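PDB 5K04: uncharacterized protein from Candida albicans, which probably serves as the non-catalytic auxiliary subunit of the NatB N-terminal acetyltransferase complex, acting as a helical scaffold for its catalytic partner. Local coordinates for residues L218-M223 with E230-Y235; L541-Y546 with K577-S582; N570-K575 with S602-S607. All blocks are in the same frame, centred on the assembly; numbering follows the deposited sequence.

Interaction 1: L218-M223 with E230-Y235; sequences LYMKAM and EALHAY
Tyr219 and Tyr235 meet in a T-shaped pair: the CD2-CE2 edge of Tyr219 is set over the face of Tyr235, with ring centroids 5.0 Å apart and planes at 83°. The nearest carbons, Tyr219 CD2 and Tyr235 CZ, are 3.8 Å apart. The edge of the Tyr235 ring is met by Met220, whose CG lies 3.6 Å from Tyr235 CD2 and as close to Leu232 CD1, wedging the thioether chain between ring and leucine. Its SD is also at the ring edge, a Met-aromatic contact. Met223 CE packs 3.4 Å from the CB of Ala231 and also lies against that residue's carbonyl oxygen. Met223 SD lies over the centre of the Tyr219 ring, within its own helix, and approaches the Tyr235 ring obliquely, 5.5 Å from its centroid.

The segments belong to helices 213-225 and 229-242, an antiparallel helical hairpin, consistent with the TPR-clan relationship of the family; the axes of the two short segments, 218-223 and 230-235, cross at -146° and approach to 9.5 Å. Near the turn, Met223 CB faces Leu232 CB at 4.0 Å. Both tyrosines carry CG anti to the backbone N (chi1 -173° in each), which extends their rings from the facing helices toward one another.

Beyond this shell, helix 197-204 lies against one flank, Leu204 touching Tyr219 and Glu201 touching Met223 and Ala231. On helix 248-260, Thr250 and Leu253 pack on Met220, and Ser257 on Leu232, while His233 stacks on Trp254.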
loop_
_atom_site.group_PDB
_atom_site.type_symbol
_atom_site.label_atom_id
_atom_site.label_comp_id
_atom_site.label_asym_id
_atom_site.label_seq_id
_atom_site.Cartn_x
_atom_site.Cartn_y
_atom_site.Cartn_z
ATOM N N LEU A 218 9.451 3.212 -24.436
ATOM C CA LEU A 218 9.060 2.032 -25.194
ATOM C C LEU A 218 9.803 1.967 -26.525
ATOM O O LEU A 218 10.244 0.893 -26.949
ATOM C CB LEU A 218 7.550 2.062 -25.410
ATOM C CG LEU A 218 6.939 0.830 -26.076
ATOM C CD1 LEU A 218 7.150 -0.426 -25.222
ATOM C CD2 LEU A 218 5.463 1.069 -26.351
ATOM N N TYR A 219 9.956 3.116 -27.190
ATOM C CA TYR A 219 10.691 3.164 -28.444
ATOM C C TYR A 219 12.140 2.731 -28.249
ATOM O O TYR A 219 12.695 1.990 -29.072
ATOM C CB TYR A 219 10.612 4.579 -29.018
ATOM C CG TYR A 219 11.192 4.748 -30.405
ATOM C CD1 TYR A 219 10.952 3.819 -31.408
ATOM C CD2 TYR A 219 11.947 5.871 -30.719
ATOM C CE1 TYR A 219 11.486 4.001 -32.681
ATOM C CE2 TYR A 219 12.479 6.056 -31.979
ATOM C CZ TYR A 219 12.253 5.119 -32.960
ATOM O OH TYR A 219 12.790 5.298 -34.217
ATOM N N MET A 220 12.775 3.199 -27.169
ATOM C CA MET A 220 14.180 2.876 -26.941
ATOM C C MET A 220 14.346 1.405 -26.574
ATOM O O MET A 220 15.289 0.749 -27.026
ATOM C CB MET A 220 14.767 3.790 -25.853
ATOM C CG MET A 220 15.201 5.178 -26.363
ATOM S SD MET A 220 16.192 6.117 -25.241
ATOM C CE MET A 220 14.913 6.661 -24.212
ATOM N N LYS A 221 13.421 0.870 -25.768
ATOM C CA LYS A 221 13.464 -0.541 -25.403
ATOM C C LYS A 221 13.290 -1.433 -26.627
ATOM O O LYS A 221 13.955 -2.468 -26.753
ATOM C CB LYS A 221 12.372 -0.826 -24.373
ATOM C CG LYS A 221 12.231 -2.272 -24.011
ATOM C CD LYS A 221 11.074 -2.489 -23.045
ATOM C CE LYS A 221 10.998 -3.965 -22.681
ATOM N NZ LYS A 221 9.837 -4.272 -21.829
ATOM N N ALA A 222 12.402 -1.034 -27.537
ATOM C CA ALA A 222 12.181 -1.798 -28.757
ATOM C C ALA A 222 13.438 -1.833 -29.619
ATOM O O ALA A 222 13.899 -2.916 -30.012
ATOM C CB ALA A 222 10.997 -1.206 -29.521
ATOM N N MET A 223 14.024 -0.657 -29.898
ATOM C CA MET A 223 15.255 -0.593 -30.688
ATOM C C MET A 223 16.347 -1.463 -30.095
ATOM O O MET A 223 17.076 -2.151 -30.819
ATOM C CB MET A 223 15.759 0.839 -30.767
ATOM C CG MET A 223 14.904 1.764 -31.589
ATOM S SD MET A 223 15.120 3.378 -30.906
ATOM C CE MET A 223 15.472 4.022 -32.435
ATOM N N GLU A 230 22.179 1.581 -34.486
ATOM C CA GLU A 230 22.329 2.869 -35.149
ATOM C C GLU A 230 21.176 3.793 -34.775
ATOM O O GLU A 230 21.392 4.923 -34.323
ATOM C CB GLU A 230 22.416 2.680 -36.660
ATOM C CG GLU A 230 23.716 2.046 -37.143
ATOM C CD GLU A 230 24.868 3.040 -37.255
ATOM O OE1 GLU A 230 24.652 4.249 -37.028
ATOM O OE2 GLU A 230 25.997 2.610 -37.583
ATOM N N ALA A 231 19.937 3.302 -34.909
ATOM C CA ALA A 231 18.780 4.153 -34.667
ATOM C C ALA A 231 18.710 4.604 -33.214
ATOM O O ALA A 231 18.218 5.699 -32.924
ATOM C CB ALA A 231 17.492 3.422 -35.061
ATOM N N LEU A 232 19.182 3.773 -32.294
ATOM C CA LEU A 232 19.064 4.089 -30.879
ATOM C C LEU A 232 20.156 5.039 -30.427
ATOM O O LEU A 232 19.914 5.892 -29.570
ATOM C CB LEU A 232 19.128 2.803 -30.073
ATOM C CG LEU A 232 19.219 2.901 -28.563
ATOM C CD1 LEU A 232 17.936 3.479 -27.975
ATOM C CD2 LEU A 232 19.510 1.521 -28.014
ATOM N N HIS A 233 21.360 4.886 -30.988
ATOM C CA HIS A 233 22.465 5.774 -30.664
ATOM C C HIS A 233 22.156 7.183 -31.134
ATOM O O HIS A 233 22.331 8.157 -30.390
ATOM C CB HIS A 233 23.757 5.264 -31.307
ATOM C CG HIS A 233 24.982 5.991 -30.842
ATOM N ND1 HIS A 233 25.412 5.959 -29.530
ATOM C CD2 HIS A 233 25.851 6.788 -31.506
ATOM C CE1 HIS A 233 26.500 6.697 -29.412
ATOM N NE2 HIS A 233 26.787 7.213 -30.596
ATOM N N ALA A 234 21.655 7.294 -32.364
ATOM C CA ALA A 234 21.167 8.567 -32.878
ATOM C C ALA A 234 20.050 9.122 -32.005
ATOM O O ALA A 234 20.059 10.305 -31.647
ATOM C CB ALA A 234 20.694 8.395 -34.325
ATOM N N TYR A 235 19.080 8.282 -31.642
ATOM C CA TYR A 235 17.935 8.778 -30.878
ATOM C C TYR A 235 18.361 9.230 -29.481
ATOM O O TYR A 235 18.078 10.365 -29.075
ATOM C CB TYR A 235 16.835 7.707 -30.817
ATOM C CG TYR A 235 15.527 8.176 -30.184
ATOM C CD1 TYR A 235 14.663 9.031 -30.866
ATOM C CD2 TYR A 235 15.145 7.747 -28.910
ATOM C CE1 TYR A 235 13.457 9.473 -30.285
ATOM C CE2 TYR A 235 13.936 8.177 -28.327
ATOM C CZ TYR A 235 13.109 9.047 -29.022
ATOM O OH TYR A 235 11.936 9.480 -28.466
#

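Interaction 2: L541-Y546 with K577-S582; sequences LIVSDY and KLLVYS
With chi1 at -63°, Ile542 holds CG2 anti to its backbone N, and this methyl lodges against two leucines of the facing helix: it is 3.9 Å from Leu578 CB and equally close to Leu579 CD2. The other branch of Ile542 bends back at chi2 and ends with CD1 4.0 Å from Leu578 CD1. Leu578 and Leu579 have extended side chains, each with CG anti to the carbonyl carbon. Leu579 runs antiparallel to the Ile542 side chain, and its CD2 also meets CG2 of Val543 at 4.0 Å.

Tyr546 OH comes to the same CD1 methyl of Leu578 that Ile542 CD1 meets. That hydroxyl donates to Ile542 O over 2.6 Å, meeting a lone pair of the oxygen within the plane of its carbonyl, so the end of the phenol is tied back to the backbone of Ile542. The opposing helix has a similar internal bond: Ser582 OG donates to Leu578 O, 2.6 Å away, from above the carbonyl plane, while Ser582 N reaches the same oxygen from the opposite face.

Leu535 of helix 525-537 touches both Ile542 and Leu578, and Val596 and Phe597 of helix 591-601 cover Val543 and Leu579. Residues 541-546 fall in the range of the NatB non-catalytic subunit family, of the TPR clan, and the contact is ordinary apolar packing that joins helix 539-542 and its following turn to helix 571-584, consistent with a TPR-related alpha-helical superstructure.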
loop_
_atom_site.group_PDB
_atom_site.type_symbol
_atom_site.label_atom_id
_atom_site.label_comp_id
_atom_site.label_asym_id
_atom_site.label_seq_id
_atom_site.Cartn_x
_atom_site.Cartn_y
_atom_site.Cartn_z
ATOM N N LEU A 541 -14.637 -13.044 0.367
ATOM C CA LEU A 541 -13.313 -12.448 0.552
ATOM C C LEU A 541 -12.652 -12.941 1.833
ATOM O O LEU A 541 -11.458 -13.260 1.835
ATOM C CB LEU A 541 -13.422 -10.927 0.568
ATOM C CG LEU A 541 -13.967 -10.291 -0.716
ATOM C CD1 LEU A 541 -14.071 -8.749 -0.594
ATOM C CD2 LEU A 541 -13.129 -10.684 -1.914
ATOM N N ILE A 542 -13.421 -13.008 2.930
ATOM C CA ILE A 542 -12.888 -13.424 4.230
ATOM C C ILE A 542 -12.204 -14.786 4.124
ATOM O O ILE A 542 -11.183 -15.043 4.776
ATOM C CB ILE A 542 -14.025 -13.447 5.269
ATOM C CG1 ILE A 542 -14.610 -12.044 5.468
ATOM C CG2 ILE A 542 -13.582 -14.104 6.579
ATOM C CD1 ILE A 542 -13.595 -10.978 5.668
ATOM N N VAL A 543 -12.754 -15.667 3.285
ATOM C CA VAL A 543 -12.286 -17.042 3.116
ATOM C C VAL A 543 -11.222 -17.160 2.030
ATOM O O VAL A 543 -10.583 -18.218 1.902
ATOM C CB VAL A 543 -13.534 -17.910 2.839
ATOM C CG1 VAL A 543 -13.185 -19.343 2.483
ATOM C CG2 VAL A 543 -14.443 -17.886 4.060
ATOM N N SER A 544 -10.997 -16.098 1.257
ATOM C CA SER A 544 -10.012 -16.106 0.190
ATOM C C SER A 544 -8.631 -15.774 0.741
ATOM O O SER A 544 -8.433 -15.563 1.938
ATOM C CB SER A 544 -10.400 -15.116 -0.907
ATOM O OG SER A 544 -11.627 -15.498 -1.493
ATOM N N ASP A 545 -7.655 -15.748 -0.154
ATOM C CA ASP A 545 -6.308 -15.348 0.195
ATOM C C ASP A 545 -6.200 -13.838 0.109
ATOM O O ASP A 545 -6.700 -13.217 -0.838
ATOM C CB ASP A 545 -5.303 -16.022 -0.728
ATOM C CG ASP A 545 -5.186 -17.508 -0.447
ATOM O OD1 ASP A 545 -5.101 -17.872 0.744
ATOM O OD2 ASP A 545 -5.208 -18.299 -1.411
ATOM N N TYR A 546 -5.564 -13.260 1.121
ATOM C CA TYR A 546 -5.441 -11.818 1.266
ATOM C C TYR A 546 -4.189 -11.318 0.545
ATOM O O TYR A 546 -3.166 -12.007 0.497
ATOM C CB TYR A 546 -5.382 -11.435 2.750
ATOM C CG TYR A 546 -6.523 -11.969 3.627
ATOM C CD1 TYR A 546 -7.744 -12.375 3.083
ATOM C CD2 TYR A 546 -6.376 -12.045 5.004
ATOM C CE1 TYR A 546 -8.784 -12.855 3.905
ATOM C CE2 TYR A 546 -7.410 -12.513 5.828
ATOM C CZ TYR A 546 -8.603 -12.912 5.276
ATOM O OH TYR A 546 -9.597 -13.387 6.101
ATOM N N LYS A 577 -9.848 -15.174 13.279
ATOM C CA LYS A 577 -10.661 -14.261 14.073
ATOM C C LYS A 577 -11.913 -13.869 13.310
ATOM O O LYS A 577 -13.018 -13.876 13.861
ATOM C CB LYS A 577 -9.853 -13.017 14.451
ATOM C CG LYS A 577 -8.710 -13.281 15.432
ATOM C CD LYS A 577 -9.187 -13.950 16.714
ATOM C CE LYS A 577 -8.082 -13.981 17.771
ATOM N NZ LYS A 577 -7.674 -12.617 18.293
ATOM N N LEU A 578 -11.755 -13.541 12.021
ATOM C CA LEU A 578 -12.897 -13.118 11.217
ATOM C C LEU A 578 -13.862 -14.274 10.988
ATOM O O LEU A 578 -15.082 -14.082 11.001
ATOM C CB LEU A 578 -12.411 -12.531 9.895
ATOM C CG LEU A 578 -11.484 -11.325 10.081
ATOM C CD1 LEU A 578 -11.123 -10.721 8.739
ATOM C CD2 LEU A 578 -12.129 -10.282 10.977
ATOM N N LEU A 579 -13.336 -15.486 10.807
ATOM C CA LEU A 579 -14.199 -16.664 10.773
ATOM C C LEU A 579 -14.954 -16.821 12.083
ATOM O O LEU A 579 -16.180 -17.012 12.084
ATOM C CB LEU A 579 -13.378 -17.911 10.476
ATOM C CG LEU A 579 -12.708 -17.865 9.099
ATOM C CD1 LEU A 579 -11.883 -19.115 8.844
ATOM C CD2 LEU A 579 -13.766 -17.714 8.030
ATOM N N VAL A 580 -14.240 -16.721 13.211
ATOM C CA VAL A 580 -14.885 -16.834 14.522
ATOM C C VAL A 580 -16.109 -15.931 14.582
ATOM O O VAL A 580 -17.225 -16.375 14.871
ATOM C CB VAL A 580 -13.891 -16.503 15.659
ATOM C CG1 VAL A 580 -14.638 -16.311 16.995
ATOM C CG2 VAL A 580 -12.850 -17.594 15.814
ATOM N N TYR A 581 -15.913 -14.645 14.295
ATOM C CA TYR A 581 -17.025 -13.709 14.396
ATOM C C TYR A 581 -18.098 -14.024 13.360
ATOM O O TYR A 581 -19.292 -13.887 13.635
ATOM C CB TYR A 581 -16.506 -12.269 14.267
ATOM C CG TYR A 581 -15.836 -11.790 15.544
ATOM C CD1 TYR A 581 -16.592 -11.283 16.601
ATOM C CD2 TYR A 581 -14.461 -11.847 15.700
ATOM C CE1 TYR A 581 -15.996 -10.844 17.781
ATOM C CE2 TYR A 581 -13.856 -11.407 16.874
ATOM C CZ TYR A 581 -14.633 -10.916 17.919
ATOM O OH TYR A 581 -14.026 -10.487 19.082
ATOM N N SER A 582 -17.689 -14.478 12.174
ATOM C CA SER A 582 -18.652 -14.854 11.145
ATOM C C SER A 582 -19.509 -16.028 11.601
ATOM O O SER A 582 -20.710 -16.085 11.305
ATOM C CB SER A 582 -17.919 -15.204 9.849
ATOM O OG SER A 582 -17.108 -14.130 9.400
#

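Interaction 3: N570-K575 with S602-S607; sequences NDVATK and SNAKFS
Phe606 points the CE1-CZ edge of its ring at the start of helix 571-584, and there the contact is tight. Phe606 CZ lies 3.5 Å from Val572 CG1, which comes in obliquely to the ring, and 3.8 Å from the backbone nitrogen of Ala573, which is in the ring plane at the edge. Next to them, Asn570 OD1 sits 3.3 Å from Phe606 CE1, also at the edge and in plane, where the slightly positive ring hydrogens would suit an amide oxygen. The amide and ring planes stand 71° apart. Asn570 is the N-cap of the helix: with CG anti to the backbone N (chi1 -168°), the side chain folds over the first turn and OD1 accepts a weak capping bond from Ala573 N, 3.4 Å long with an N-H...O angle of 159°. The phenylalanine edge therefore packs directly on the capping group. Within 602-607 the ring is backed by Ala604, whose CB lies over the rim of one face, 3.4 Å from Phe606 CE2.

The rest of the contact is looser. Toward the helix, Ala604 CB approaches Val572 CG1 only to 4.2 Å. Lys605 belongs to the exposed side, its chain leading away from helix 571-584, and Ser607 beside Phe606 is likewise exposed; Ser607 itself acts as N-cap of the next helix, with OG accepting from Asp610 N.

Residues 602-607 form the connection between helices 591-601 and 608-625, and the contact fits this connection against the N-terminal end of helix 571-584. Tyr614 of helix 608-625 meets the Phe606 ring and touches Ala573, and Ile600 of helix 591-601 packs on Val572, so the three consecutive helices converge here.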
loop_
_atom_site.group_PDB
_atom_site.type_symbol
_atom_site.label_atom_id
_atom_site.label_comp_id
_atom_site.label_asym_id
_atom_site.label_seq_id
_atom_site.Cartn_x
_atom_site.Cartn_y
_atom_site.Cartn_z
ATOM N N ASN A 570 0.584 -11.905 12.830
ATOM C CA ASN A 570 0.058 -13.276 12.744
ATOM C C ASN A 570 -1.099 -13.266 11.743
ATOM O O ASN A 570 -2.247 -12.986 12.105
ATOM C CB ASN A 570 -0.385 -13.800 14.108
ATOM C CG ASN A 570 -0.654 -15.309 14.089
ATOM O OD1 ASN A 570 -0.772 -15.914 13.023
ATOM N ND2 ASN A 570 -0.749 -15.913 15.268
ATOM N N ASP A 571 -0.788 -13.589 10.487
ATOM C CA ASP A 571 -1.760 -13.391 9.414
ATOM C C ASP A 571 -2.843 -14.459 9.411
ATOM O O ASP A 571 -4.003 -14.167 9.077
ATOM C CB ASP A 571 -1.059 -13.354 8.050
ATOM C CG ASP A 571 -0.077 -12.175 7.923
ATOM O OD1 ASP A 571 -0.044 -11.309 8.837
ATOM O OD2 ASP A 571 0.670 -12.136 6.923
ATOM N N VAL A 572 -2.498 -15.695 9.776
ATOM C CA VAL A 572 -3.510 -16.746 9.808
ATOM C C VAL A 572 -4.510 -16.515 10.940
ATOM O O VAL A 572 -5.704 -16.786 10.790
ATOM C CB VAL A 572 -2.832 -18.116 9.907
ATOM C CG1 VAL A 572 -3.866 -19.185 10.158
ATOM C CG2 VAL A 572 -2.068 -18.401 8.594
ATOM N N ALA A 573 -4.049 -15.989 12.079
ATOM C CA ALA A 573 -4.969 -15.710 13.177
ATOM C C ALA A 573 -5.988 -14.646 12.779
ATOM O O ALA A 573 -7.169 -14.741 13.130
ATOM C CB ALA A 573 -4.178 -15.281 14.415
ATOM N N THR A 574 -5.546 -13.632 12.037
ATOM C CA THR A 574 -6.451 -12.607 11.518
ATOM C C THR A 574 -7.607 -13.234 10.755
ATOM O O THR A 574 -8.771 -12.910 10.997
ATOM C CB THR A 574 -5.666 -11.657 10.611
ATOM O OG1 THR A 574 -4.652 -11.014 11.383
ATOM C CG2 THR A 574 -6.568 -10.612 9.982
ATOM N N LYS A 575 -7.302 -14.163 9.840
ATOM C CA LYS A 575 -8.375 -14.820 9.103
ATOM C C LYS A 575 -9.285 -15.615 10.034
ATOM O O LYS A 575 -10.515 -15.593 9.886
ATOM C CB LYS A 575 -7.789 -15.727 8.021
ATOM C CG LYS A 575 -8.883 -16.465 7.240
ATOM C CD LYS A 575 -8.326 -17.279 6.080
ATOM C CE LYS A 575 -7.792 -16.383 4.972
ATOM N NZ LYS A 575 -7.529 -17.150 3.719
ATOM N N SER A 602 -5.639 -26.750 10.476
ATOM C CA SER A 602 -4.861 -27.945 10.157
ATOM C C SER A 602 -3.495 -27.617 9.555
ATOM O O SER A 602 -2.612 -28.478 9.551
ATOM C CB SER A 602 -5.655 -28.831 9.200
ATOM O OG SER A 602 -6.867 -29.261 9.796
ATOM N N ASN A 603 -3.290 -26.391 9.059
ATOM C CA ASN A 603 -2.062 -26.032 8.350
ATOM C C ASN A 603 -1.506 -24.688 8.816
ATOM O O ASN A 603 -0.871 -23.973 8.035
ATOM C CB ASN A 603 -2.306 -25.994 6.841
ATOM C CG ASN A 603 -2.785 -27.334 6.284
ATOM O OD1 ASN A 603 -1.989 -28.250 6.052
ATOM N ND2 ASN A 603 -4.097 -27.450 6.069
ATOM N N ALA A 604 -1.697 -24.349 10.098
ATOM C CA ALA A 604 -1.664 -22.966 10.572
ATOM C C ALA A 604 -0.289 -22.426 10.992
ATOM O O ALA A 604 -0.093 -21.202 10.951
ATOM C CB ALA A 604 -2.617 -22.807 11.754
ATOM N N LYS A 605 0.651 -23.265 11.436
ATOM C CA LYS A 605 2.015 -22.809 11.819
ATOM C C LYS A 605 2.033 -21.936 13.082
ATOM O O LYS A 605 2.703 -20.907 13.132
ATOM C CB LYS A 605 2.721 -22.084 10.664
ATOM C CG LYS A 605 3.151 -23.029 9.552
ATOM C CD LYS A 605 3.310 -22.352 8.194
ATOM C CE LYS A 605 3.748 -23.357 7.128
ATOM N NZ LYS A 605 2.834 -24.555 7.024
ATOM N N PHE A 606 1.369 -22.403 14.139
ATOM C CA PHE A 606 1.159 -21.622 15.353
ATOM C C PHE A 606 2.069 -22.046 16.508
ATOM O O PHE A 606 2.650 -23.136 16.528
ATOM C CB PHE A 606 -0.294 -21.741 15.807
ATOM C CG PHE A 606 -1.265 -20.919 15.016
ATOM C CD1 PHE A 606 -0.884 -19.728 14.432
ATOM C CD2 PHE A 606 -2.594 -21.332 14.893
ATOM C CE1 PHE A 606 -1.815 -18.954 13.715
ATOM C CE2 PHE A 606 -3.532 -20.568 14.179
ATOM C CZ PHE A 606 -3.139 -19.380 13.586
ATOM N N SER A 607 2.174 -21.145 17.486
ATOM C CA SER A 607 2.668 -21.476 18.818
ATOM C C SER A 607 1.753 -22.487 19.513
ATOM O O SER A 607 0.586 -22.670 19.146
ATOM C CB SER A 607 2.758 -20.222 19.683
ATOM O OG SER A 607 1.454 -19.736 20.002
#

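How the interactions relate
Interactions 2 and 3 share helix 571-584, the first gripping its middle and the second its N-terminal end, and their centres are 12 Å apart. They touch through Lys575, whose NZ lies 2.6 Å from Ser544 O in a probable hydrogen bond. Interaction 1 stands apart, with its centre about 50 Å from that of interaction 2 and across the centre of the chain. Burial and chemistry differ accordingly: interaction 2 is a buried aliphatic contact, interaction 1 a partly buried hairpin packed with aromatic rings and methionine sulfur, and interaction 3 a surface contact in which a phenylalanine edge meets a helix cap.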